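Local coordinates for protein glucose-6-phosphate 1-dehydrogenase (Kluyveromyces lactis, PDB 7E6I) that probably catalyses the NADP-dependent oxidation of glucose 6-phosphate to 6-phosphogluconolactone, the rate-limiting first step of the oxidative pentose phosphate pathway, at residues T3-N8 / S144-V149. Numbering follows the deposited sequence.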
ATOM      1  N   THR A   3     -12.490  14.884  14.812  1.00 44.89           N
ATOM      2  CA  THR A   3     -13.935  14.739  14.752  1.00 44.75           C
ATOM      3  C   THR A   3     -14.330  13.571  13.860  1.00 46.34           C
ATOM      4  O   THR A   3     -13.850  13.449  12.727  1.00 46.14           O
ATOM      5  CB  THR A   3     -14.552  16.034  14.240  1.00 49.50           C
ATOM      6  OG1 THR A   3     -14.010  17.139  14.979  1.00 47.38           O
ATOM      7  CG2 THR A   3     -16.066  15.996  14.388  1.00 48.59           C
ATOM      8  N   GLN A   4     -15.212  12.711  14.361  1.00 45.78           N
ATOM      9  CA  GLN A   4     -15.679  11.578  13.576  1.00 44.32           C
ATOM     10  C   GLN A   4     -16.890  11.968  12.732  1.00 47.08           C
ATOM     11  O   GLN A   4     -17.724  12.777  13.140  1.00 49.39           O
ATOM     12  CB  GLN A   4     -16.017  10.401  14.481  1.00 45.90           C
ATOM     13  CG  GLN A   4     -14.801   9.896  15.274  1.00 51.29           C
ATOM     14  CD  GLN A   4     -15.108   8.637  16.069  1.00 55.12           C
ATOM     15  OE1 GLN A   4     -16.257   8.182  16.114  1.00 61.12           O
ATOM     16  NE2 GLN A   4     -14.089   8.074  16.708  1.00 52.70           N
ATOM     17  N   PHE A   5     -16.947  11.410  11.526  1.00 46.61           N
ATOM     18  CA  PHE A   5     -18.006  11.666  10.558  1.00 44.71           C
ATOM     19  C   PHE A   5     -19.013  10.527  10.671  1.00 49.84           C
ATOM     20  O   PHE A   5     -18.672   9.369  10.397  1.00 46.74           O
ATOM     21  CB  PHE A   5     -17.461  11.725   9.126  1.00 40.72           C
ATOM     22  CG  PHE A   5     -16.689  12.985   8.783  1.00 39.84           C
ATOM     23  CD1 PHE A   5     -16.328  13.904   9.758  1.00 39.31           C
ATOM     24  CD2 PHE A   5     -16.303  13.230   7.455  1.00 40.54           C
ATOM     25  CE1 PHE A   5     -15.596  15.048   9.425  1.00 38.31           C
ATOM     26  CE2 PHE A   5     -15.571  14.375   7.099  1.00 36.97           C
ATOM     27  CZ  PHE A   5     -15.216  15.285   8.087  1.00 41.14           C
ATOM     28  N   ASP A   6     -20.248  10.853  11.061  1.00 53.86           N
ATOM     29  CA  ASP A   6     -21.293   9.846  11.226  1.00 52.84           C
ATOM     30  C   ASP A   6     -22.543  10.238  10.446  1.00 55.54           C
ATOM     31  O   ASP A   6     -22.765   9.741   9.340  1.00 60.87           O
ATOM     32  CB  ASP A   6     -21.618   9.652  12.710  1.00 55.16           C
ATOM     33  CG  ASP A   6     -22.261   8.294  13.012  1.00 59.02           C
ATOM     34  OD1 ASP A   6     -22.497   7.498  12.070  1.00 55.65           O
ATOM     35  OD2 ASP A   6     -22.533   8.024  14.208  1.00 61.07           O
ATOM     36  N   GLU A   7     -23.348  11.144  10.993  1.00 57.72           N
ATOM     37  CA  GLU A   7     -24.647  11.489  10.416  1.00 56.92           C
ATOM     38  C   GLU A   7     -24.522  12.633   9.418  1.00 53.84           C
ATOM     39  O   GLU A   7     -23.773  13.588   9.634  1.00 53.47           O
ATOM     40  CB  GLU A   7     -25.648  11.879  11.507  1.00 56.74           C
ATOM     41  CG  GLU A   7     -25.479  11.151  12.843  1.00 63.06           C
ATOM     42  CD  GLU A   7     -24.324  11.702  13.710  1.00 69.07           C
ATOM     43  OE1 GLU A   7     -23.967  12.896  13.564  1.00 71.27           O
ATOM     44  OE2 GLU A   7     -23.771  10.936  14.540  1.00 68.45           O
ATOM     45  N   ASN A   8     -25.263  12.519   8.315  1.00 54.51           N
ATOM     46  CA  ASN A   8     -25.400  13.595   7.329  1.00 56.02           C
ATOM     47  C   ASN A   8     -24.061  13.996   6.715  1.00 54.37           C
ATOM     48  O   ASN A   8     -23.885  15.128   6.254  1.00 49.35           O
ATOM     49  CB  ASN A   8     -26.105  14.809   7.941  1.00 57.58           C
ATOM     50  CG  ASN A   8     -27.354  14.421   8.699  1.00 56.27           C
ATOM     51  OD1 ASN A   8     -28.125  13.576   8.243  1.00 55.70           O
ATOM     52  ND2 ASN A   8     -27.538  15.003   9.879  1.00 56.95           N
ATOM     53  N   SER A 144     -16.407  26.861   8.481  1.00 53.26           N
ATOM     54  CA  SER A 144     -17.249  26.484   9.607  1.00 57.17           C
ATOM     55  C   SER A 144     -17.721  25.037   9.528  1.00 56.52           C
ATOM     56  O   SER A 144     -18.656  24.652  10.241  1.00 58.77           O
ATOM     57  CB  SER A 144     -18.449  27.423   9.689  1.00 59.83           C
ATOM     58  OG  SER A 144     -19.521  26.873   8.945  1.00 63.91           O
ATOM     59  N   GLY A 145     -17.126  24.235   8.659  1.00 56.70           N
ATOM     60  CA  GLY A 145     -17.324  22.801   8.680  1.00 54.23           C
ATOM     61  C   GLY A 145     -15.961  22.151   8.630  1.00 49.60           C
ATOM     62  O   GLY A 145     -14.946  22.845   8.739  1.00 51.23           O
ATOM     63  N   ILE A 146     -15.903  20.837   8.462  1.00 47.02           N
ATOM     64  CA  ILE A 146     -14.632  20.157   8.252  1.00 45.28           C
ATOM     65  C   ILE A 146     -14.719  19.351   6.958  1.00 42.45           C
ATOM     66  O   ILE A 146     -15.706  18.641   6.723  1.00 42.60           O
ATOM     67  CB  ILE A 146     -14.246  19.283   9.468  1.00 46.01           C
ATOM     68  CG1 ILE A 146     -13.333  18.121   9.063  1.00 45.39           C
ATOM     69  CG2 ILE A 146     -15.474  18.830  10.252  1.00 49.89           C
ATOM     70  CD1 ILE A 146     -11.863  18.543   8.852  1.00 51.96           C
ATOM     71  N   GLN A 147     -13.713  19.504   6.101  1.00 38.94           N
ATOM     72  CA  GLN A 147     -13.619  18.764   4.848  1.00 42.24           C
ATOM     73  C   GLN A 147     -12.308  17.988   4.803  1.00 40.04           C
ATOM     74  O   GLN A 147     -11.269  18.468   5.272  1.00 40.79           O
ATOM     75  CB  GLN A 147     -13.707  19.690   3.622  1.00 37.12           C
ATOM     76  CG  GLN A 147     -12.881  20.944   3.755  1.00 41.64           C
ATOM     77  CD  GLN A 147     -13.734  22.132   4.199  1.00 47.24           C
ATOM     78  OE1 GLN A 147     -14.804  22.377   3.645  1.00 48.32           O
ATOM     79  NE2 GLN A 147     -13.273  22.854   5.221  1.00 45.39           N
ATOM     80  N   ARG A 148     -12.365  16.792   4.228  1.00 35.87           N
ATOM     81  CA  ARG A 148     -11.212  15.923   4.074  1.00 35.39           C
ATOM     82  C   ARG A 148     -11.162  15.432   2.636  1.00 37.51           C
ATOM     83  O   ARG A 148     -12.193  15.068   2.064  1.00 38.33           O
ATOM     84  CB  ARG A 148     -11.290  14.735   5.039  1.00 34.54           C
ATOM     85  CG  ARG A 148     -11.145  15.117   6.500  1.00 36.36           C
ATOM     86  CD  ARG A 148     -11.490  13.962   7.434  1.00 35.89           C
ATOM     87  NE  ARG A 148     -11.507  14.398   8.827  1.00 38.20           N
ATOM     88  CZ  ARG A 148     -12.246  13.841   9.783  1.00 37.98           C
ATOM     89  NH1 ARG A 148     -13.042  12.811   9.508  1.00 34.43           N
ATOM     90  NH2 ARG A 148     -12.186  14.322  11.018  1.00 41.13           N
ATOM     91  N   VAL A 149      -9.978  15.423   2.036  1.00 34.15           N
ATOM     92  CA  VAL A 149      -9.845  14.916   0.677  1.00 34.43           C
ATOM     93  C   VAL A 149      -8.876  13.737   0.677  1.00 34.28           C
ATOM     94  O   VAL A 149      -7.814  13.789   1.304  1.00 32.79           O
ATOM     95  CB  VAL A 149      -9.433  16.017  -0.325  1.00 36.87           C
ATOM     96  CG1 VAL A 149      -8.976  17.291   0.383  1.00 34.40           C
ATOM     97  CG2 VAL A 149      -8.393  15.507  -1.318  1.00 36.16           C
TER
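R148 and F5 illustrate how one arginine can tie the segment before the first strand of a Rossmann-type sheet to a later strand of that sheet, by a cation-pi stack and a hydrogen bond at once. R148 and I146 belong to strand 146-152 of the parallel sheet, whereas F5 lies in the loop leading into strand 10-14. In the stack, the guanidinium lies almost flat on the phenyl ring, with planes 10° apart and R148 CZ 4.0 Å from the F5 ring centroid. NH1 sits over the middle of that face, carried there by an arginine chain extended from CG to NE. The polar link is nearly straight: R148 NH2 donates to T3 O at 2.5 Å, N-H...O 167°, with the oxygen close to the guanidinium plane and NH2 in the carbonyl plane. L423 O receives a weak hydrogen bond from R148 NH1. A leucine replacing R148 would probably leave the T3 carbonyl without this donor and the F5 face without its cationic partner. H117, on neighbouring strand 117-122, also stacks with F5. Apolar contact comes from another direction: with chi1 at 154°, I146 CG1 swings opposite the backbone N and meets the ring edge in plane, 3.5 Å from F5 CZ.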